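Local atomic coordinates of 4-hydroxybutyrate CoA-transferase (PDB entry 3EH7), a protein that probably transfers coenzyme A from an acyl-CoA to a carboxylic acid such as acetate or 4-hydroxybutyrate. Residues K23-G28 with I120-V125; M112-I117 with A149-L154; C206-E211 with Y396-L401; R409-I414 with K427-R432. All coordinates share one frame; numbering follows the deposited sequence.

Contact 1 (K23-G28 with I120-V125); sequences KHIKNG and IDVAIV
Where the loop 23-28 passes segment 120-125 at a steep angle, broadly in the opposite sense, the CA atoms of Ile-25 and Val-122 come within 7.0 Å, and no hydrogen bond joins the two backbones. The meeting is purely apolar. Ile-25 carries CG1 beside its own backbone N (chi1 -57°) and extends from there, which brings the end of a side chain that starts out flanking the strand closer to it. Its CG1 meets CG1 of Val-122 at 4.2 Å, the two side chains crossing at about a right angle, while its CD1 reaches CD1 of Ile-124, also at 4.2 Å. Val-122 and Ile-124, two residues apart, both direct their side chains to this face of the strand. The sheet is the parallel one of the N-terminal domain, whose sequence family belongs to the Rossmann-like clan, and the loop is the link from helix 18-22 to strand 30-33, one of the two neighbours of strand 122-127. Val-31 of that neighbour touches Ile-25 and Ile-124 alike; helix 41-49 adds Leu-47 against Ile-25 and Cys-43 against Ile-124. Beyond the apolar patch, Asp-121 OD2 accepts a hydrogen bond from Arg-30 N.

Contact 2 (M112-I117 with A149-L154); sequences MIRKDI and AESAHL
Ser-151 sits against two consecutive residues, Ile-113 and Arg-114, at the point where the ends of helices 109-114 and 145-151 draw together, the CA atoms of Arg-114 and Ser-151 being 6.2 Å apart. The tight part is small. The CG2 branch of Ile-113 presses on CB of Ser-151 at 3.6 Å, and Ser-151 OG, set beside its own backbone N (chi1 -81°), lies 3.6 Å from Arg-114 CG. In this packing the hydroxyl faces aliphatic carbon, and no direct hydrogen bond spans the segments. Behind Ile-113, Ile-120 continues the apolar layer towards the parallel sheet of the N-terminal domain, so the contact joins two helix ends outside that sheet.

The outer side is looser and wetter. Here Arg-114 and Glu-150 approach without touching: NH1 and OE1 remain 5.0 Å apart, and one water spans the interval, accepting from Arg-114 NH1 at 3.1 Å and donating to Glu-150 OE1 at 2.6 Å. The arginine chain bends at chi3 (-69°) to carry its guanidinium there. Each charge has a direct partner as well, Asp-296 OD2 for Arg-114 NH2 and Lys-146 NZ for Glu-150 OE2. The chemistry implies close side-chain packing, a methyl on CB and a hydroxyl against a methylene, beside a water-bridged pair that probably adds only modestly to the attraction.

Contact 3 (C206-E211 with Y396-L401); sequences CAELIE and YGIAQL
The carboxylate of Glu-208 is the flat group in this contact, and CD1 of Ile-398 lies off its plane, tilted above the OE2 side. The OE2 to CD1 separation is 3.1 Å, short for oxygen against a methyl, so the exact placing of this exposed group is best read with caution. Ile-398 belongs to strand 397-400, the second arm of a beta hairpin whose first arm, strand 391-394, runs antiparallel to it at the margin of the large mixed sheet. Opposite stands the end of helix 197-208 with the turn that follows, so the contact links a helix end to an edge strand of the same half of the protein. Glu-208 leaves the helix with chi1 at -146°, short of fully anti, and then extends, and its carboxylate is modelled near Ile-398 CD1; the two side chains meet at a slant. Tyr-391 of the first hairpin arm touches both Ile-398 and Leu-209, placing it beside the apolar half of the contact. The turn is held by a backbone hydrogen bond from Leu-209 N to Cys-206 O of 2.8 Å. The contact rests more securely on the other branch of the isoleucine: CG2, anti to the backbone N, meets Leu-209 CD1 at 4.3 Å.

Contact 4 (R409-I414 with K427-R432); sequences RAEALI and KHLRKR
Leu-429 points at helix 409-414 and meets Ala-410, Glu-411 and Ile-414, which lie along one side of that helix. The two segments form an antiparallel helical hairpin close to the C-terminus: their axes approach to 10.6 Å at an angle of 173°, and helices 406-414 and 419-433 follow directly in the chain. Leu-429 sets its CG anti to the backbone N (chi1 168°), which sends the forked end across the gap, CD1 to Ala-410 and CD2 to Ile-414 and Glu-411. Ile-414 CD1 comes to CD2 at 4.0 Å, the two side chains inclined to each other, and Glu-411 CG at 4.1 Å, there nearly at right angles. Glu-411 thus lends its aliphatic part to the packing, while its carboxylate is held by a salt bridge from OE1 to Arg-407 NH2 in its own helix. Ile-414 also rests on Arg-422, Leu-425 and Thr-426 of the second helix, so the packing continues towards the bend. The nearest CA pair is Ala-410 with Leu-429, at 6.7 Å. There the small side chain admits the leucine methyl, and Ala-410 CB lies 3.4 Å from Leu-429 CD1, tighter than usual for two carbons.

In the fold
The four contacts form two neighbouring pairs. Contacts 1 and 2, with centres 12 Å apart, alternate along the chain and meet at the parallel sheet of the N-terminal domain, where strand 154-160, which starts at the end of segment 149-154, pairs with strand 122-127: Ala-123 N is 2.9 Å from Leu-154 O. Contacts 3 and 4 come later, one after the other, with centres 20 Å apart, and strand 397-400 leads into helix 406-414, where Leu-401 packs on Leu-413. Between the pairs, centres lie about 41 to 51 Å apart, without touch. Each pair thus packs within its own part of the chain, and none of the four contacts bridges the two. The second subunit touches Met-112 and Ile-117 beside contact 2 and Arg-409 beside contact 4.

Contact 1 (K23-G28 with I120-V125)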
# COMPACT_ATOMS: atom_id res chain seq x y z
N LYS A 23 11.97 -34.61 17.39
CA LYS A 23 13.31 -35.20 17.23
C LYS A 23 13.84 -35.09 15.78
O LYS A 23 15.05 -35.00 15.57
CB LYS A 23 13.25 -36.68 17.64
CG LYS A 23 14.57 -37.34 17.93
CD LYS A 23 14.37 -38.83 18.26
CE LYS A 23 13.86 -39.63 17.05
NZ LYS A 23 14.18 -41.10 17.14
N HIS A 24 12.93 -35.12 14.81
CA HIS A 24 13.28 -35.12 13.39
C HIS A 24 13.50 -33.73 12.79
O HIS A 24 13.77 -33.62 11.60
CB HIS A 24 12.21 -35.89 12.59
CG HIS A 24 12.03 -37.29 13.08
ND1 HIS A 24 12.92 -38.30 12.78
CD2 HIS A 24 11.09 -37.84 13.88
CE1 HIS A 24 12.52 -39.42 13.37
NE2 HIS A 24 11.41 -39.16 14.04
N ILE A 25 13.40 -32.70 13.62
CA ILE A 25 13.82 -31.37 13.21
C ILE A 25 15.33 -31.32 13.32
O ILE A 25 15.90 -31.90 14.23
CB ILE A 25 13.26 -30.28 14.13
CG1 ILE A 25 11.73 -30.35 14.20
CG2 ILE A 25 13.74 -28.90 13.64
CD1 ILE A 25 11.13 -29.37 15.19
N LYS A 26 15.99 -30.62 12.39
CA LYS A 26 17.45 -30.59 12.32
C LYS A 26 17.94 -29.18 12.56
O LYS A 26 17.22 -28.20 12.28
CB LYS A 26 17.95 -31.15 10.98
CG LYS A 26 17.54 -32.62 10.76
CD LYS A 26 18.00 -33.26 9.43
CE LYS A 26 17.44 -32.56 8.17
NZ LYS A 26 15.97 -32.70 7.88
N ASN A 27 19.15 -29.07 13.11
CA ASN A 27 19.72 -27.76 13.41
C ASN A 27 19.76 -26.87 12.18
O ASN A 27 19.97 -27.35 11.08
CB ASN A 27 21.12 -27.86 14.03
CG ASN A 27 21.14 -27.47 15.51
OD1 ASN A 27 20.82 -26.31 15.88
ND2 ASN A 27 21.48 -28.43 16.36
N GLY A 28 19.52 -25.59 12.39
CA GLY A 28 19.50 -24.63 11.29
C GLY A 28 18.22 -24.57 10.48
O GLY A 28 18.15 -23.81 9.53
N ILE A 120 10.28 -22.84 4.72
CA ILE A 120 9.89 -23.50 5.94
C ILE A 120 10.27 -24.98 5.83
O ILE A 120 9.75 -25.70 4.97
CB ILE A 120 8.39 -23.35 6.18
CG1 ILE A 120 8.10 -21.93 6.64
CG2 ILE A 120 7.91 -24.37 7.21
CD1 ILE A 120 6.70 -21.53 6.41
N ASP A 121 11.15 -25.44 6.70
CA ASP A 121 11.57 -26.80 6.64
C ASP A 121 10.56 -27.73 7.33
O ASP A 121 10.38 -28.87 6.91
CB ASP A 121 12.93 -26.95 7.29
CG ASP A 121 14.02 -26.14 6.58
OD1 ASP A 121 14.57 -26.63 5.59
OD2 ASP A 121 14.30 -25.01 7.03
N VAL A 122 9.94 -27.23 8.40
CA VAL A 122 9.06 -28.02 9.25
C VAL A 122 7.83 -27.19 9.61
O VAL A 122 7.95 -26.02 9.98
CB VAL A 122 9.77 -28.47 10.51
CG1 VAL A 122 8.84 -29.30 11.39
CG2 VAL A 122 10.98 -29.28 10.15
N ALA A 123 6.64 -27.78 9.45
CA ALA A 123 5.39 -27.17 9.88
C ALA A 123 4.85 -28.04 11.00
O ALA A 123 4.65 -29.25 10.80
CB ALA A 123 4.37 -27.11 8.73
N ILE A 124 4.66 -27.46 12.17
CA ILE A 124 3.98 -28.17 13.25
C ILE A 124 2.62 -27.49 13.37
O ILE A 124 2.52 -26.36 13.86
CB ILE A 124 4.74 -28.14 14.58
CG1 ILE A 124 6.21 -28.50 14.40
CG2 ILE A 124 4.16 -29.16 15.54
CD1 ILE A 124 7.00 -28.53 15.71
N VAL A 125 1.58 -28.19 12.91
CA VAL A 125 0.25 -27.63 12.94
C VAL A 125 -0.68 -28.42 13.86
O VAL A 125 -0.70 -29.65 13.83
CB VAL A 125 -0.33 -27.46 11.51
CG1 VAL A 125 0.47 -26.38 10.78
CG2 VAL A 125 -0.39 -28.79 10.74

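Contact 2 (M112-I117 with A149-L154)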
# COMPACT_ATOMS: atom_id res chain seq x y z
N MSE A 112 4.90 -16.26 -0.63
CA MSE A 112 6.32 -16.21 -0.30
C MSE A 112 6.79 -17.58 0.22
O MSE A 112 7.93 -17.99 -0.03
CB MSE A 112 6.57 -15.11 0.74
CG MSE A 112 7.99 -15.04 1.19
SE MSE A 112 8.37 -13.56 2.38
CE MSE A 112 8.19 -12.07 1.07
N ILE A 113 5.90 -18.27 0.92
CA ILE A 113 6.20 -19.61 1.39
C ILE A 113 6.23 -20.55 0.18
O ILE A 113 7.17 -21.31 0.03
CB ILE A 113 5.17 -20.13 2.46
CG1 ILE A 113 5.37 -19.39 3.77
CG2 ILE A 113 5.33 -21.66 2.67
CD1 ILE A 113 4.33 -19.73 4.84
N ARG A 114 5.22 -20.48 -0.68
CA ARG A 114 5.14 -21.37 -1.84
C ARG A 114 6.27 -21.15 -2.83
O ARG A 114 6.67 -22.09 -3.50
CB ARG A 114 3.82 -21.25 -2.58
CG ARG A 114 2.69 -22.01 -1.94
CD ARG A 114 1.47 -22.01 -2.82
NE ARG A 114 0.89 -20.68 -2.91
CZ ARG A 114 0.01 -20.16 -2.04
NH1 ARG A 114 -0.40 -20.84 -0.96
NH2 ARG A 114 -0.46 -18.95 -2.24
N LYS A 115 6.75 -19.92 -2.94
CA LYS A 115 7.87 -19.61 -3.82
C LYS A 115 9.25 -19.81 -3.17
O LYS A 115 10.26 -19.37 -3.72
CB LYS A 115 7.76 -18.19 -4.31
CG LYS A 115 6.60 -17.98 -5.23
CD LYS A 115 6.35 -16.48 -5.41
CE LYS A 115 5.15 -16.22 -6.32
NZ LYS A 115 5.46 -16.67 -7.71
N ASP A 116 9.29 -20.48 -2.02
CA ASP A 116 10.53 -20.64 -1.25
C ASP A 116 11.30 -19.35 -0.97
O ASP A 116 12.47 -19.41 -0.58
CB ASP A 116 11.44 -21.65 -1.94
CG ASP A 116 11.43 -23.01 -1.28
OD1 ASP A 116 10.59 -23.28 -0.40
OD2 ASP A 116 12.30 -23.82 -1.66
N ILE A 117 10.66 -18.20 -1.10
CA ILE A 117 11.27 -16.95 -0.65
C ILE A 117 11.33 -16.91 0.89
O ILE A 117 12.29 -16.40 1.45
CB ILE A 117 10.55 -15.73 -1.21
CG1 ILE A 117 10.62 -15.69 -2.74
CG2 ILE A 117 11.15 -14.45 -0.64
CD1 ILE A 117 9.50 -14.90 -3.33
N ALA A 149 1.82 -25.90 6.17
CA ALA A 149 1.64 -27.35 6.14
C ALA A 149 1.63 -27.86 4.69
O ALA A 149 2.09 -28.96 4.43
CB ALA A 149 0.36 -27.75 6.84
N GLU A 150 1.12 -27.07 3.76
CA GLU A 150 1.03 -27.55 2.40
C GLU A 150 2.33 -27.43 1.65
O GLU A 150 2.44 -27.98 0.58
CB GLU A 150 -0.06 -26.78 1.63
CG GLU A 150 -1.46 -27.09 2.13
CD GLU A 150 -2.50 -26.12 1.61
OE1 GLU A 150 -2.14 -25.00 1.11
OE2 GLU A 150 -3.68 -26.47 1.73
N SER A 151 3.28 -26.69 2.20
CA SER A 151 4.56 -26.50 1.55
C SER A 151 5.79 -27.10 2.25
O SER A 151 6.78 -27.29 1.60
CB SER A 151 4.82 -25.01 1.35
OG SER A 151 4.13 -24.58 0.19
N ALA A 152 5.73 -27.36 3.55
CA ALA A 152 6.93 -27.74 4.30
C ALA A 152 7.41 -29.12 3.93
O ALA A 152 6.62 -30.02 3.67
CB ALA A 152 6.69 -27.67 5.79
N HIS A 153 8.72 -29.28 3.98
CA HIS A 153 9.42 -30.53 3.72
C HIS A 153 8.93 -31.63 4.67
O HIS A 153 8.76 -32.80 4.28
CB HIS A 153 10.91 -30.27 3.94
CG HIS A 153 11.82 -31.09 3.08
ND1 HIS A 153 11.87 -30.96 1.71
CD2 HIS A 153 12.77 -32.00 3.41
CE1 HIS A 153 12.78 -31.78 1.22
NE2 HIS A 153 13.34 -32.43 2.23
N LEU A 154 8.71 -31.24 5.92
CA LEU A 154 8.27 -32.15 7.00
C LEU A 154 7.08 -31.52 7.72
O LEU A 154 7.13 -30.34 8.06
CB LEU A 154 9.40 -32.42 8.01
CG LEU A 154 9.15 -33.36 9.20
CD1 LEU A 154 9.11 -34.84 8.80
CD2 LEU A 154 10.22 -33.16 10.27
O HOH W 1 -0.36 -23.87 -0.41

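Contact 3 (C206-E211 with Y396-L401)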
# COMPACT_ATOMS: atom_id res chain seq x y z
N CYS A 206 -16.42 4.87 17.32
CA CYS A 206 -16.35 3.88 16.26
C CYS A 206 -17.73 3.52 15.78
O CYS A 206 -17.96 3.51 14.58
CB CYS A 206 -15.62 2.62 16.71
SG CYS A 206 -13.86 2.93 16.85
N ALA A 207 -18.66 3.27 16.71
CA ALA A 207 -20.05 2.89 16.37
C ALA A 207 -20.77 3.91 15.51
O ALA A 207 -21.59 3.56 14.64
CB ALA A 207 -20.88 2.63 17.64
N GLU A 208 -20.47 5.16 15.76
CA GLU A 208 -20.99 6.25 14.97
C GLU A 208 -20.65 6.09 13.50
O GLU A 208 -21.34 6.61 12.64
CB GLU A 208 -20.31 7.52 15.44
CG GLU A 208 -21.12 8.75 15.39
CD GLU A 208 -20.50 9.81 16.29
OE1 GLU A 208 -20.80 9.83 17.51
OE2 GLU A 208 -19.70 10.59 15.75
N LEU A 209 -19.52 5.43 13.21
CA LEU A 209 -19.05 5.38 11.83
C LEU A 209 -19.54 4.12 11.12
O LEU A 209 -19.30 3.94 9.91
CB LEU A 209 -17.51 5.51 11.81
CG LEU A 209 -16.92 6.84 12.28
CD1 LEU A 209 -15.38 6.77 12.30
CD2 LEU A 209 -17.38 8.01 11.41
N ILE A 210 -20.24 3.25 11.86
CA ILE A 210 -20.72 1.99 11.35
C ILE A 210 -22.21 2.07 11.06
O ILE A 210 -23.01 2.27 11.98
CB ILE A 210 -20.46 0.85 12.36
CG1 ILE A 210 -18.96 0.63 12.50
CG2 ILE A 210 -21.21 -0.45 11.92
CD1 ILE A 210 -18.51 -0.27 13.61
N GLU A 211 -22.58 1.95 9.79
CA GLU A 211 -23.97 2.02 9.39
C GLU A 211 -24.53 0.62 9.21
O GLU A 211 -23.78 -0.37 9.14
CB GLU A 211 -24.12 2.77 8.08
CG GLU A 211 -23.66 4.23 8.12
CD GLU A 211 -23.29 4.71 6.72
OE1 GLU A 211 -22.13 4.48 6.29
OE2 GLU A 211 -24.16 5.30 6.05
N TYR A 396 -11.27 11.53 22.55
CA TYR A 396 -11.64 12.94 22.40
C TYR A 396 -12.33 13.24 21.08
O TYR A 396 -12.78 14.35 20.89
CB TYR A 396 -10.44 13.87 22.61
CG TYR A 396 -9.92 13.77 24.02
CD1 TYR A 396 -10.56 14.43 25.06
CD2 TYR A 396 -8.80 12.98 24.31
CE1 TYR A 396 -10.09 14.31 26.40
CE2 TYR A 396 -8.32 12.85 25.62
CZ TYR A 396 -8.98 13.50 26.64
OH TYR A 396 -8.48 13.34 27.90
N GLY A 397 -12.45 12.26 20.20
CA GLY A 397 -13.25 12.43 18.98
C GLY A 397 -12.68 11.79 17.73
O GLY A 397 -11.84 10.91 17.79
N ILE A 398 -13.17 12.26 16.60
CA ILE A 398 -12.96 11.60 15.32
C ILE A 398 -12.25 12.60 14.41
O ILE A 398 -12.65 13.79 14.38
CB ILE A 398 -14.34 11.23 14.67
CG1 ILE A 398 -15.08 10.17 15.51
CG2 ILE A 398 -14.17 10.73 13.26
CD1 ILE A 398 -16.62 10.16 15.31
N ALA A 399 -11.23 12.15 13.67
CA ALA A 399 -10.63 12.96 12.59
C ALA A 399 -10.63 12.17 11.29
O ALA A 399 -10.30 10.99 11.32
CB ALA A 399 -9.19 13.33 12.95
N GLN A 400 -11.03 12.78 10.18
CA GLN A 400 -10.82 12.15 8.87
C GLN A 400 -9.71 12.90 8.12
O GLN A 400 -9.82 14.10 7.89
CB GLN A 400 -12.11 12.06 8.02
CG GLN A 400 -11.92 11.22 6.68
CD GLN A 400 -13.25 10.97 5.91
OE1 GLN A 400 -14.18 11.78 6.02
NE2 GLN A 400 -13.32 9.85 5.14
N LEU A 401 -8.64 12.19 7.78
CA LEU A 401 -7.43 12.83 7.25
C LEU A 401 -7.37 12.86 5.74
O LEU A 401 -6.63 13.65 5.17
CB LEU A 401 -6.19 12.11 7.78
CG LEU A 401 -6.05 11.99 9.30
CD1 LEU A 401 -4.69 11.35 9.62
CD2 LEU A 401 -6.16 13.36 10.01

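Contact 4 (R409-I414 with K427-R432)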
# COMPACT_ATOMS: atom_id res chain seq x y z
N ARG A 409 -4.44 18.42 8.61
CA ARG A 409 -4.25 17.16 9.29
C ARG A 409 -3.71 17.36 10.71
O ARG A 409 -4.28 16.81 11.65
CB ARG A 409 -3.29 16.28 8.50
CG ARG A 409 -3.94 15.58 7.35
CD ARG A 409 -2.84 14.86 6.56
NE ARG A 409 -3.45 14.11 5.48
CZ ARG A 409 -3.33 12.81 5.26
NH1 ARG A 409 -2.54 12.05 6.00
NH2 ARG A 409 -3.99 12.26 4.25
N ALA A 410 -2.67 18.18 10.84
CA ALA A 410 -2.11 18.55 12.13
C ALA A 410 -3.19 19.10 13.09
O ALA A 410 -3.32 18.64 14.23
CB ALA A 410 -0.97 19.59 11.97
N GLU A 411 -3.94 20.08 12.60
CA GLU A 411 -5.03 20.67 13.39
C GLU A 411 -6.08 19.64 13.80
O GLU A 411 -6.50 19.60 14.97
CB GLU A 411 -5.67 21.80 12.60
CG GLU A 411 -4.81 23.04 12.54
CD GLU A 411 -5.32 24.11 11.58
OE1 GLU A 411 -6.21 23.83 10.75
OE2 GLU A 411 -4.81 25.24 11.66
N ALA A 412 -6.49 18.80 12.84
CA ALA A 412 -7.48 17.75 13.10
C ALA A 412 -7.03 16.74 14.17
O ALA A 412 -7.83 16.29 15.01
CB ALA A 412 -7.83 17.01 11.80
N LEU A 413 -5.75 16.37 14.13
CA LEU A 413 -5.21 15.39 15.09
C LEU A 413 -5.00 16.04 16.47
O LEU A 413 -5.20 15.41 17.51
CB LEU A 413 -3.89 14.81 14.55
CG LEU A 413 -4.00 13.92 13.31
CD1 LEU A 413 -2.62 13.61 12.71
CD2 LEU A 413 -4.71 12.65 13.73
N ILE A 414 -4.63 17.32 16.48
CA ILE A 414 -4.41 18.04 17.72
C ILE A 414 -5.70 18.10 18.53
O ILE A 414 -5.69 17.87 19.73
CB ILE A 414 -3.83 19.45 17.49
CG1 ILE A 414 -2.35 19.34 17.07
CG2 ILE A 414 -3.92 20.28 18.74
CD1 ILE A 414 -1.75 20.62 16.57
N LYS A 427 2.80 23.94 19.05
CA LYS A 427 4.00 24.70 18.77
C LYS A 427 4.81 24.06 17.65
O LYS A 427 5.30 24.77 16.80
CB LYS A 427 4.78 25.04 20.04
CG LYS A 427 5.79 24.06 20.55
CD LYS A 427 6.46 24.68 21.78
CE LYS A 427 5.59 24.58 23.06
NZ LYS A 427 5.66 25.83 23.92
N HIS A 428 4.87 22.73 17.59
CA HIS A 428 5.43 22.07 16.41
C HIS A 428 4.65 22.44 15.14
O HIS A 428 5.23 22.72 14.12
CB HIS A 428 5.51 20.55 16.59
CG HIS A 428 6.61 20.13 17.51
ND1 HIS A 428 6.47 20.09 18.89
CD2 HIS A 428 7.89 19.75 17.26
CE1 HIS A 428 7.59 19.69 19.44
NE2 HIS A 428 8.48 19.47 18.48
N LEU A 429 3.33 22.45 15.22
CA LEU A 429 2.51 22.93 14.11
C LEU A 429 3.00 24.30 13.67
O LEU A 429 3.20 24.53 12.48
CB LEU A 429 1.03 22.98 14.52
CG LEU A 429 -0.01 23.69 13.64
CD1 LEU A 429 -0.36 22.88 12.43
CD2 LEU A 429 -1.27 23.99 14.44
N ARG A 430 3.22 25.20 14.63
CA ARG A 430 3.57 26.59 14.32
C ARG A 430 4.97 26.75 13.75
O ARG A 430 5.17 27.50 12.82
CB ARG A 430 3.41 27.49 15.55
CG ARG A 430 2.71 28.76 15.18
CD ARG A 430 1.19 28.52 15.05
NE ARG A 430 0.51 28.81 16.31
CZ ARG A 430 -0.80 28.65 16.53
NH1 ARG A 430 -1.28 28.97 17.74
NH2 ARG A 430 -1.61 28.20 15.58
N LYS A 431 5.92 26.04 14.33
CA LYS A 431 7.27 25.97 13.80
C LYS A 431 7.26 25.52 12.33
O LYS A 431 7.97 26.09 11.50
CB LYS A 431 8.12 25.02 14.64
CG LYS A 431 9.57 24.88 14.18
CD LYS A 431 10.43 24.15 15.21
CE LYS A 431 9.91 22.75 15.49
NZ LYS A 431 10.74 22.05 16.51
N ARG A 432 6.44 24.51 12.02
CA ARG A 432 6.33 23.98 10.64
C ARG A 432 5.57 24.85 9.64
O ARG A 432 6.03 25.03 8.54
CB ARG A 432 5.68 22.60 10.65
CG ARG A 432 6.64 21.45 10.55
CD ARG A 432 5.96 20.15 11.00
NE ARG A 432 6.35 19.77 12.37
CZ ARG A 432 5.98 18.66 13.00
NH1 ARG A 432 6.43 18.43 14.22
NH2 ARG A 432 5.18 17.77 12.42